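Local coordinates for nucleoprotein (Rift valley fever virus, PDB 3OV9) that encapsidates the viral genomic RNA as ring-shaped oligomers, protecting it from nucleases in the nucleocapsid that serves as template for transcription and replication, at residues R70-M73 against G79-T82; N88-K93 against D100-S105; G135-Y140 against V234-Q239; A168-L173 against A194-P199. One frame throughout, in Å; residues are numbered along the deposited sequence. Where two conformers were deposited one is given.

Contact 1 (R70-M73 against G79-T82)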
loop_
_atom_site.group_PDB
_atom_site.type_symbol
_atom_site.label_atom_id
_atom_site.label_comp_id
_atom_site.label_asym_id
_atom_site.label_seq_id
_atom_site.Cartn_x
_atom_site.Cartn_y
_atom_site.Cartn_z
ATOM N N ARG A 70 29.558 -4.104 -2.350
ATOM C CA ARG A 70 28.640 -5.172 -1.950
ATOM C C ARG A 70 29.290 -6.554 -2.048
ATOM O O ARG A 70 29.173 -7.364 -1.126
ATOM C CB ARG A 70 27.350 -5.126 -2.783
ATOM C CG ARG A 70 26.317 -6.190 -2.405
ATOM C CD ARG A 70 25.231 -6.336 -3.462
ATOM N NE ARG A 70 24.054 -5.516 -3.179
ATOM C CZ ARG A 70 22.985 -5.431 -3.971
ATOM N NH1 ARG A 70 22.935 -6.108 -5.112
ATOM N NH2 ARG A 70 21.964 -4.659 -3.623
ATOM N N MET A 71 29.977 -6.817 -3.160
ATOM C CA MET A 71 30.613 -8.121 -3.384
ATOM C C MET A 71 31.717 -8.417 -2.364
ATOM O O MET A 71 31.947 -9.576 -2.013
ATOM C CB MET A 71 31.135 -8.256 -4.826
ATOM C CG MET A 71 32.291 -7.326 -5.194
ATOM S SD MET A 71 32.813 -7.457 -6.923
ATOM C CE MET A 71 31.363 -6.838 -7.772
ATOM N N MET A 72 32.370 -7.359 -1.880
ATOM C CA MET A 72 33.431 -7.463 -0.875
ATOM C C MET A 72 32.942 -8.029 0.456
ATOM O O MET A 72 33.729 -8.595 1.218
ATOM C CB MET A 72 34.073 -6.096 -0.634
ATOM C CG MET A 72 35.198 -5.748 -1.596
ATOM S SD MET A 72 35.707 -4.020 -1.458
ATOM C CE MET A 72 36.531 -3.999 0.132
ATOM N N MET A 73 31.647 -7.875 0.726
ATOM C CA MET A 73 31.040 -8.338 1.979
ATOM C C MET A 73 30.896 -9.861 2.035
ATOM O O MET A 73 30.666 -10.425 3.107
ATOM C CB MET A 73 29.676 -7.673 2.204
ATOM C CG MET A 73 29.670 -6.156 2.037
ATOM S SD MET A 73 28.117 -5.370 2.514
ATOM C CE MET A 73 26.916 -6.224 1.496
ATOM N N GLY A 79 40.720 -12.024 -1.929
ATOM C CA GLY A 79 39.851 -11.429 -2.949
ATOM C C GLY A 79 39.402 -10.029 -2.576
ATOM O O GLY A 79 39.452 -9.112 -3.402
ATOM N N LYS A 80 38.960 -9.875 -1.327
ATOM C CA LYS A 80 38.545 -8.576 -0.804
ATOM C C LYS A 80 39.655 -7.533 -0.930
ATOM O O LYS A 80 39.394 -6.389 -1.305
ATOM C CB LYS A 80 38.110 -8.692 0.656
ATOM C CG LYS A 80 37.473 -7.422 1.199
ATOM C CD LYS A 80 37.803 -7.199 2.669
ATOM C CE LYS A 80 37.214 -8.282 3.551
ATOM N NZ LYS A 80 35.724 -8.246 3.552
ATOM N N ALA A 81 40.890 -7.935 -0.623
ATOM C CA ALA A 81 42.053 -7.044 -0.695
ATOM C C ALA A 81 42.362 -6.614 -2.127
ATOM O O ALA A 81 42.757 -5.467 -2.368
ATOM C CB ALA A 81 43.270 -7.704 -0.063
ATOM N N THR A 82 42.177 -7.536 -3.070
ATOM C CA THR A 82 42.387 -7.249 -4.488
ATOM C C THR A 82 41.361 -6.228 -4.975
ATOM O O THR A 82 41.716 -5.261 -5.653
ATOM C CB THR A 82 42.339 -8.541 -5.344
ATOM O OG1 THR A 82 43.408 -9.410 -4.953
ATOM C CG2 THR A 82 42.482 -8.226 -6.833
HETATM O O HOH W 1 33.755 -9.872 3.855
#
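The flat group of this contact is the M72 peptide carbonyl, and K80 reaches it from off its plane: the ammonium NZ is tilted by 34° from that plane and lies 3.1 Å from M72 O in a hydrogen bond. Water 1 closes a small triangle with them, accepting from K80 NZ at 2.6 Å and donating to M72 O at 2.9 Å, so the carbonyl oxygen receives two donors. K80 was modelled in two conformers and the bond is described for one of them, so it may not be permanent. In it CG stands anti to the backbone N (chi1 -171°), and bends at the next three torsions curl the chain back to bring NZ to the carbonyl. The M72 side chain crosses the alkyl part of K80 at about a right angle and sets CE 3.7 Å from K80 CG. R99 of a neighbouring subunit lies close to K80 NZ, a like charge that the carbonyl and water may help to offset. The contact joins the chain around M72, just past the region essential for oligomerization (1-71), to K80 in the first turn of helix 77-90, while M72 also reaches V83, E84 and I87 further along it.

Contact 2 (N88-K93 against D100-S105)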
loop_
_atom_site.group_PDB
_atom_site.type_symbol
_atom_site.label_atom_id
_atom_site.label_comp_id
_atom_site.label_asym_id
_atom_site.label_seq_id
_atom_site.Cartn_x
_atom_site.Cartn_y
_atom_site.Cartn_z
ATOM N N ASN A 88 40.347 1.699 -5.044
ATOM C CA ASN A 88 41.166 2.869 -4.719
ATOM C C ASN A 88 41.982 3.381 -5.901
ATOM O O ASN A 88 42.148 4.593 -6.067
ATOM C CB ASN A 88 42.096 2.578 -3.535
ATOM C CG ASN A 88 41.341 2.296 -2.245
ATOM O OD1 ASN A 88 41.813 1.537 -1.396
ATOM N ND2 ASN A 88 40.169 2.906 -2.087
ATOM N N LYS A 89 42.478 2.453 -6.718
ATOM C CA LYS A 89 43.335 2.787 -7.853
ATOM C C LYS A 89 42.548 3.344 -9.039
ATOM O O LYS A 89 42.995 4.290 -9.692
ATOM C CB LYS A 89 44.149 1.563 -8.283
ATOM C CG LYS A 89 45.247 1.846 -9.298
ATOM C CD LYS A 89 46.071 0.598 -9.553
ATOM C CE LYS A 89 47.109 0.824 -10.633
ATOM N NZ LYS A 89 47.975 -0.374 -10.801
ATOM N N TYR A 90 41.381 2.759 -9.304
ATOM C CA TYR A 90 40.580 3.118 -10.481
ATOM C C TYR A 90 39.329 3.934 -10.145
ATOM O O TYR A 90 38.532 4.256 -11.036
ATOM C CB TYR A 90 40.222 1.859 -11.285
ATOM C CG TYR A 90 41.427 1.178 -11.890
ATOM C CD1 TYR A 90 41.922 1.569 -13.132
ATOM C CD2 TYR A 90 42.087 0.151 -11.211
ATOM C CE1 TYR A 90 43.037 0.955 -13.688
ATOM C CE2 TYR A 90 43.202 -0.468 -11.755
ATOM C CZ TYR A 90 43.673 -0.064 -12.995
ATOM O OH TYR A 90 44.778 -0.675 -13.535
ATOM N N LYS A 91 39.178 4.270 -8.861
ATOM C CA LYS A 91 38.054 5.066 -8.340
ATOM C C LYS A 91 36.688 4.512 -8.756
ATOM O O LYS A 91 35.789 5.257 -9.159
ATOM C CB LYS A 91 38.207 6.554 -8.709
ATOM C CG LYS A 91 39.584 7.165 -8.408
ATOM C CD LYS A 91 40.032 6.986 -6.948
ATOM C CE LYS A 91 39.454 8.048 -6.024
ATOM N NZ LYS A 91 39.876 7.836 -4.607
ATOM N N LEU A 92 36.545 3.193 -8.634
ATOM C CA LEU A 92 35.361 2.479 -9.108
ATOM C C LEU A 92 34.077 2.880 -8.391
ATOM O O LEU A 92 34.060 3.067 -7.169
ATOM C CB LEU A 92 35.570 0.961 -9.009
ATOM C CG LEU A 92 36.678 0.322 -9.854
ATOM C CD1 LEU A 92 36.863 -1.140 -9.465
ATOM C CD2 LEU A 92 36.392 0.447 -11.348
ATOM N N LYS A 93 33.009 3.016 -9.171
ATOM C CA LYS A 93 31.683 3.335 -8.653
ATOM C C LYS A 93 30.682 2.245 -9.041
ATOM O O LYS A 93 31.019 1.318 -9.787
ATOM C CB LYS A 93 31.210 4.697 -9.182
ATOM C CG LYS A 93 32.139 5.877 -8.886
ATOM C CD LYS A 93 32.162 6.239 -7.401
ATOM C CE LYS A 93 32.936 7.529 -7.146
ATOM N NZ LYS A 93 34.380 7.423 -7.507
ATOM N N ASP A 100 33.082 10.536 -16.425
ATOM C CA ASP A 100 34.421 10.604 -15.846
ATOM C C ASP A 100 34.650 9.576 -14.738
ATOM O O ASP A 100 35.663 9.629 -14.037
ATOM C CB ASP A 100 34.702 12.022 -15.335
ATOM C CG ASP A 100 34.666 13.063 -16.445
ATOM O OD1 ASP A 100 35.311 12.848 -17.496
ATOM O OD2 ASP A 100 33.995 14.101 -16.262
ATOM N N GLU A 101 33.707 8.645 -14.587
ATOM C CA GLU A 101 33.809 7.591 -13.577
ATOM C C GLU A 101 33.797 6.202 -14.209
ATOM O O GLU A 101 33.018 5.929 -15.128
ATOM C CB GLU A 101 32.669 7.697 -12.560
ATOM C CG GLU A 101 32.601 9.019 -11.787
ATOM C CD GLU A 101 33.560 9.091 -10.608
ATOM O OE1 GLU A 101 34.318 8.125 -10.366
ATOM O OE2 GLU A 101 33.552 10.129 -9.914
ATOM N N LEU A 102 34.663 5.330 -13.697
ATOM C CA LEU A 102 34.708 3.932 -14.115
ATOM C C LEU A 102 33.782 3.070 -13.270
ATOM O O LEU A 102 33.587 3.328 -12.077
ATOM C CB LEU A 102 36.136 3.383 -14.012
ATOM C CG LEU A 102 37.194 3.848 -15.013
ATOM C CD1 LEU A 102 38.573 3.366 -14.582
ATOM C CD2 LEU A 102 36.873 3.361 -16.418
ATOM N N THR A 103 33.203 2.057 -13.912
ATOM C CA THR A 103 32.499 0.967 -13.236
ATOM C C THR A 103 32.982 -0.335 -13.864
ATOM O O THR A 103 33.548 -0.325 -14.961
ATOM C CB THR A 103 30.961 1.041 -13.401
ATOM O OG1 THR A 103 30.602 0.794 -14.769
ATOM C CG2 THR A 103 30.415 2.389 -12.960
ATOM N N LEU A 104 32.750 -1.448 -13.175
ATOM C CA LEU A 104 33.124 -2.766 -13.691
ATOM C C LEU A 104 32.428 -3.101 -15.017
ATOM O O LEU A 104 33.068 -3.600 -15.943
ATOM C CB LEU A 104 32.858 -3.857 -12.643
ATOM C CG LEU A 104 33.629 -3.760 -11.321
ATOM C CD1 LEU A 104 33.086 -4.768 -10.320
ATOM C CD2 LEU A 104 35.123 -3.964 -11.519
ATOM N N SER A 105 31.131 -2.804 -15.107
ATOM C CA SER A 105 30.351 -3.073 -16.320
ATOM C C SER A 105 30.872 -2.279 -17.518
ATOM O O SER A 105 30.870 -2.774 -18.645
ATOM C CB SER A 105 28.865 -2.770 -16.101
ATOM O OG SER A 105 28.274 -3.698 -15.209
HETATM O O HOH W 2 36.605 6.181 -11.728
HETATM O O HOH W 3 31.416 -1.189 -10.638
#
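K93 and L102 join two chain segments that run at 88° to each other, through one backbone bond from K93 N to L102 O (3.0 Å, N-H...O angle 159°), with L92 CA adding a C-H...O contact to the same oxygen. On the outer side K93 doubles back, bent at chi2 and chi4, and brings NZ to E101 OE1 at 2.9 Å in a salt bridge that meets the carboxylate from above its plane. The same NZ donates to K91 O at 3.1 Å, again from above the carbonyl plane. Since K91 O and E101 OE1 are both acceptors only 3.4 Å apart, the ammonium probably offsets their mutual repulsion. On the inner side L92 splits its branches, CD2 resting on L102 CB and CD1 touching L104 CD2 at 3.9 Å, where the two side chains cross at about a right angle, while L102 CD1 lies against Y90 CB. Helices 35-46 and 50-63 pack on these apolar groups, and the Y90 hydroxyl bonds D53. T103 packs CG2 against K93 O and, as N-cap of helix 104-110, turns OG1 to R106 N. Water 2 accepts from L102 N; water 3 accepts from L104 N and lies 2.7 Å from K93 O. The contact thus sets an apolar inner face beside a charged outer edge, next to the start of helix 104-110 with S105 and R106, probable RNA-binding residues.

Contact 3 (G135-Y140 against V234-Q239)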
loop_
_atom_site.group_PDB
_atom_site.type_symbol
_atom_site.label_atom_id
_atom_site.label_comp_id
_atom_site.label_asym_id
_atom_site.label_seq_id
_atom_site.Cartn_x
_atom_site.Cartn_y
_atom_site.Cartn_z
ATOM N N GLY A 135 18.871 -25.120 -22.628
ATOM C CA GLY A 135 17.524 -25.662 -22.461
ATOM C C GLY A 135 16.484 -24.847 -23.205
ATOM O O GLY A 135 15.417 -25.354 -23.560
ATOM N N LEU A 136 16.806 -23.577 -23.440
ATOM C CA LEU A 136 15.929 -22.665 -24.161
ATOM C C LEU A 136 16.233 -22.683 -25.657
ATOM O O LEU A 136 15.324 -22.575 -26.479
ATOM C CB LEU A 136 16.059 -21.248 -23.600
ATOM C CG LEU A 136 15.731 -21.091 -22.110
ATOM C CD1 LEU A 136 16.409 -19.861 -21.539
ATOM C CD2 LEU A 136 14.224 -21.054 -21.855
ATOM N N SER A 137 17.514 -22.814 -25.997
ATOM C CA SER A 137 17.948 -22.959 -27.385
ATOM C C SER A 137 19.248 -23.759 -27.452
ATOM O O SER A 137 20.253 -23.356 -26.862
ATOM C CB SER A 137 18.121 -21.594 -28.057
ATOM O OG SER A 137 18.385 -21.748 -29.442
ATOM N N PRO A 138 19.233 -24.892 -28.179
ATOM C CA PRO A 138 20.374 -25.809 -28.229
ATOM C C PRO A 138 21.670 -25.134 -28.686
ATOM O O PRO A 138 21.663 -24.365 -29.655
ATOM C CB PRO A 138 19.927 -26.878 -29.240
ATOM C CG PRO A 138 18.821 -26.236 -30.025
ATOM C CD PRO A 138 18.133 -25.339 -29.055
ATOM N N ALA A 139 22.761 -25.421 -27.973
ATOM C CA ALA A 139 24.091 -24.857 -28.245
ATOM C C ALA A 139 24.082 -23.330 -28.347
ATOM O O ALA A 139 24.623 -22.756 -29.302
ATOM C CB ALA A 139 24.708 -25.491 -29.500
ATOM N N TYR A 140 23.468 -22.678 -27.363
ATOM C CA TYR A 140 23.379 -21.220 -27.357
ATOM C C TYR A 140 24.773 -20.589 -27.406
ATOM O O TYR A 140 25.659 -21.006 -26.669
ATOM C CB TYR A 140 22.598 -20.701 -26.141
ATOM C CG TYR A 140 22.373 -19.209 -26.225
ATOM C CD1 TYR A 140 21.298 -18.692 -26.945
ATOM C CD2 TYR A 140 23.265 -18.313 -25.629
ATOM C CE1 TYR A 140 21.102 -17.322 -27.056
ATOM C CE2 TYR A 140 23.079 -16.939 -25.735
ATOM C CZ TYR A 140 21.995 -16.451 -26.453
ATOM O OH TYR A 140 21.799 -15.095 -26.563
ATOM N N VAL A 234 22.713 -19.438 -33.989
ATOM C CA VAL A 234 22.126 -18.100 -33.921
ATOM C C VAL A 234 20.679 -18.119 -34.426
ATOM O O VAL A 234 19.791 -17.560 -33.784
ATOM C CB VAL A 234 22.982 -17.046 -34.681
ATOM C CG1 VAL A 234 22.243 -15.716 -34.796
ATOM C CG2 VAL A 234 24.314 -16.840 -33.971
ATOM N N MET A 235 20.448 -18.787 -35.559
ATOM C CA MET A 235 19.104 -18.899 -36.131
ATOM C C MET A 235 18.149 -19.607 -35.172
ATOM O O MET A 235 17.007 -19.177 -34.996
ATOM C CB MET A 235 19.130 -19.613 -37.490
ATOM C CG MET A 235 19.910 -18.878 -38.589
ATOM S SD MET A 235 19.416 -17.160 -38.884
ATOM C CE MET A 235 17.771 -17.362 -39.563
ATOM N N ALA A 236 18.634 -20.679 -34.547
ATOM C CA ALA A 236 17.864 -21.412 -33.542
ATOM C C ALA A 236 17.461 -20.518 -32.367
ATOM O O ALA A 236 16.313 -20.554 -31.915
ATOM C CB ALA A 236 18.650 -22.619 -33.050
ATOM N N ALA A 237 18.405 -19.709 -31.889
ATOM C CA ALA A 237 18.151 -18.804 -30.768
ATOM C C ALA A 237 17.204 -17.662 -31.135
ATOM O O ALA A 237 16.407 -17.226 -30.303
ATOM C CB ALA A 237 19.457 -18.266 -30.206
ATOM N N ALA A 238 17.290 -17.186 -32.378
ATOM C CA ALA A 238 16.385 -16.149 -32.875
ATOM C C ALA A 238 14.943 -16.651 -32.894
ATOM O O ALA A 238 14.025 -15.937 -32.479
ATOM C CB ALA A 238 16.813 -15.681 -34.268
ATOM N N GLN A 239 14.759 -17.883 -33.367
ATOM C CA GLN A 239 13.453 -18.536 -33.383
ATOM C C GLN A 239 12.938 -18.763 -31.960
ATOM O O GLN A 239 11.754 -18.561 -31.685
ATOM C CB GLN A 239 13.523 -19.854 -34.172
ATOM C CG GLN A 239 12.278 -20.757 -34.085
ATOM C CD GLN A 239 11.008 -20.122 -34.644
ATOM O OE1 GLN A 239 9.907 -20.401 -34.167
ATOM N NE2 GLN A 239 11.153 -19.279 -35.658
#
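S137 presses its hydroxyl end-on against the backbone of helix 232-243 at A236 and A237. OG lies 3.2 Å from A237 N, but the angle is too poor for a hydrogen bond, and its approach to A236 O is likewise off line; the meeting is one of close van der Waals fit. The serine OG stands anti to its own backbone N (chi1 -173°), which extends it straight at the helix, where it meets both alanine methyls: A236 CB and A237 CB both lie 3.7 Å from S137 OG. The small side chains are consistent with so near an approach of the loop backbone, the CA atoms of S137 and A237 being 5.4 Å apart. A237 CB is shared, since Y140 CE1 also touches it at 3.7 Å, the ring lying oblique to the methyl. In the next shell Y140 is held at both ends: its OH bonds A168 O, and its backbone N bonds the D134 carboxylate, which ties the loop back to helix 130-136. A237 also rests on A168 and S137 on L171, and the Y140 ring meets Y172. The loop after helix 130-136 is therefore wedged between two helices, the C-terminal helix 232-243 and the long helix 159-180, which themselves touch through A237 and A168.

Contact 4 (A168-L173 against A194-P199)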
loop_
_atom_site.group_PDB
_atom_site.type_symbol
_atom_site.label_atom_id
_atom_site.label_comp_id
_atom_site.label_asym_id
_atom_site.label_seq_id
_atom_site.Cartn_x
_atom_site.Cartn_y
_atom_site.Cartn_z
ATOM N N ALA A 168 18.586 -13.369 -31.285
ATOM C CA ALA A 168 19.347 -14.410 -30.586
ATOM C C ALA A 168 19.967 -13.884 -29.291
ATOM O O ALA A 168 19.880 -14.533 -28.249
ATOM C CB ALA A 168 20.426 -14.994 -31.494
ATOM N N HIS A 169 20.585 -12.705 -29.370
ATOM C CA HIS A 169 21.169 -12.027 -28.208
ATOM C C HIS A 169 20.090 -11.657 -27.188
ATOM O O HIS A 169 20.308 -11.768 -25.979
ATOM C CB HIS A 169 21.947 -10.784 -28.672
ATOM C CG HIS A 169 22.492 -9.936 -27.559
ATOM N ND1 HIS A 169 23.292 -10.437 -26.554
ATOM C CD2 HIS A 169 22.376 -8.609 -27.319
ATOM C CE1 HIS A 169 23.631 -9.459 -25.734
ATOM N NE2 HIS A 169 23.087 -8.338 -26.174
ATOM N N SER A 170 18.928 -11.238 -27.688
ATOM C CA SER A 170 17.801 -10.836 -26.839
ATOM C C SER A 170 17.221 -11.989 -26.011
ATOM O O SER A 170 16.638 -11.753 -24.945
ATOM C CB SER A 170 16.705 -10.164 -27.669
ATOM O OG SER A 170 17.161 -8.930 -28.208
ATOM N N LEU A 171 17.384 -13.223 -26.491
ATOM C CA LEU A 171 16.972 -14.401 -25.719
ATOM C C LEU A 171 17.724 -14.446 -24.392
ATOM O O LEU A 171 17.111 -14.639 -23.338
ATOM C CB LEU A 171 17.177 -15.702 -26.507
ATOM C CG LEU A 171 16.654 -16.988 -25.845
ATOM C CD1 LEU A 171 15.131 -17.076 -25.924
ATOM C CD2 LEU A 171 17.295 -18.228 -26.460
ATOM N N TYR A 172 19.044 -14.251 -24.450
ATOM C CA TYR A 172 19.867 -14.138 -23.244
ATOM C C TYR A 172 19.479 -12.935 -22.381
ATOM O O TYR A 172 19.377 -13.058 -21.160
ATOM C CB TYR A 172 21.366 -14.086 -23.584
ATOM C CG TYR A 172 22.190 -13.373 -22.530
ATOM C CD1 TYR A 172 22.610 -14.032 -21.372
ATOM C CD2 TYR A 172 22.528 -12.027 -22.681
ATOM C CE1 TYR A 172 23.355 -13.370 -20.397
ATOM C CE2 TYR A 172 23.263 -11.358 -21.715
ATOM C CZ TYR A 172 23.675 -12.030 -20.577
ATOM O OH TYR A 172 24.409 -11.357 -19.628
ATOM N N LEU A 173 19.284 -11.778 -23.018
ATOM C CA LEU A 173 18.981 -10.538 -22.296
ATOM C C LEU A 173 17.671 -10.639 -21.524
ATOM O O LEU A 173 17.531 -10.049 -20.453
ATOM C CB LEU A 173 18.946 -9.335 -23.243
ATOM C CG LEU A 173 20.272 -8.823 -23.812
ATOM C CD1 LEU A 173 19.998 -7.740 -24.838
ATOM C CD2 LEU A 173 21.186 -8.297 -22.715
ATOM N N ALA A 194 11.716 -3.808 -22.860
ATOM C CA ALA A 194 11.738 -2.354 -22.713
ATOM C C ALA A 194 12.868 -1.873 -21.800
ATOM O O ALA A 194 13.264 -0.708 -21.863
ATOM C CB ALA A 194 10.389 -1.849 -22.211
ATOM N N THR A 195 13.383 -2.774 -20.962
ATOM C CA THR A 195 14.456 -2.439 -20.021
ATOM C C THR A 195 15.862 -2.653 -20.591
ATOM O O THR A 195 16.830 -2.098 -20.065
ATOM C CB THR A 195 14.333 -3.208 -18.672
ATOM O OG1 THR A 195 14.698 -4.582 -18.851
ATOM C CG2 THR A 195 12.919 -3.113 -18.107
ATOM N N PHE A 196 15.980 -3.445 -21.658
ATOM C CA PHE A 196 17.301 -3.729 -22.223
ATOM C C PHE A 196 17.558 -3.256 -23.659
ATOM O O PHE A 196 18.713 -3.189 -24.076
ATOM C CB PHE A 196 17.699 -5.210 -22.042
ATOM C CG PHE A 196 16.855 -6.196 -22.820
ATOM C CD1 PHE A 196 16.853 -6.204 -24.215
ATOM C CD2 PHE A 196 16.107 -7.162 -22.149
ATOM C CE1 PHE A 196 16.093 -7.132 -24.929
ATOM C CE2 PHE A 196 15.345 -8.098 -22.853
ATOM C CZ PHE A 196 15.339 -8.083 -24.246
ATOM N N THR A 197 16.505 -2.918 -24.401
ATOM C CA THR A 197 16.654 -2.563 -25.822
ATOM C C THR A 197 17.358 -1.223 -26.071
ATOM O O THR A 197 18.084 -1.082 -27.058
ATOM C CB THR A 197 15.310 -2.591 -26.590
ATOM O OG1 THR A 197 14.331 -1.829 -25.876
ATOM C CG2 THR A 197 14.815 -4.024 -26.771
ATOM N N GLN A 198 17.149 -0.252 -25.183
ATOM C CA GLN A 198 17.775 1.068 -25.332
ATOM C C GLN A 198 19.315 1.026 -25.233
ATOM O O GLN A 198 19.991 1.514 -26.141
ATOM C CB GLN A 198 17.160 2.100 -24.376
ATOM C CG GLN A 198 17.462 3.550 -24.746
ATOM C CD GLN A 198 16.642 4.558 -23.955
ATOM O OE1 GLN A 198 16.249 5.599 -24.482
ATOM N NE2 GLN A 198 16.392 4.261 -22.683
ATOM N N PRO A 199 19.872 0.433 -24.150
ATOM C CA PRO A 199 21.335 0.289 -24.113
ATOM C C PRO A 199 21.889 -0.677 -25.169
ATOM O O PRO A 199 23.020 -0.489 -25.629
ATOM C CB PRO A 199 21.612 -0.238 -22.695
ATOM C CG PRO A 199 20.323 -0.794 -22.224
ATOM C CD PRO A 199 19.257 0.029 -22.870
#
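F196 reaches across to L173 and S170, its CB bond aimed at their helix. CG sits between the backbone N and the carbonyl carbon (chi1 67°), and this rotation lays one ring face on L173. There L173 CB stands 3.6 Å from the F196 ring centroid and only 5° off the normal, a well-centred CH-pi contact. Further along the ring the two sides part company. On one, F196 CD1 meets L173 CD1 at 3.6 Å, and F196 CE1 beyond it comes to 3.9 Å from S170 OG. On the other, F196 CD2 approaches L173 O at 3.6 Å and CE2 the carbonyl carbon of L173. At the tip, F196 CZ lies 3.9 Å from L173 CB and 4.0 Å from S170 O. S170 OG is hydrogen-bonded to L166 O of its own helix, so its approach to CE1 is probably mainly van der Waals. Y241 of helix 232-243 also packs on S170 and F196, and M200 on S170 and L173. Helix 189-204 is kinked here, its turn-to-turn bonding missing at the N atoms of T195 and Q198, and at P199, whose N has no hydrogen to give. An aromatic side chain laid on the long helix 159-180 in this way is part of the buried core of an orthogonal helical bundle, while adjacent T195 probably binds RNA.

Contacts 1 and 2 share helix 77-90, one near its start and one at its end, and touch where M71 CE meets L104 CD1; contacts 3 and 4 lie elsewhere in the chain, and contact 3 abuts helix 159-180 of contact 4, with V234 O against A168 CB. Contact 4, its centre about 9 Å from the centre of the chain, is nested in the loop that contact 3 closes. Chemistry follows place. Contacts 2, 3 and 4 are buried; contact 1, at the surface beside a neighbouring subunit, relies on a lysine, a carbonyl and water. Contact 2 combines a leucine-rich interior with a salt bridge at its edge; contacts 3 and 4 meet by van der Waals fit, small groups in one and an aromatic face in the other.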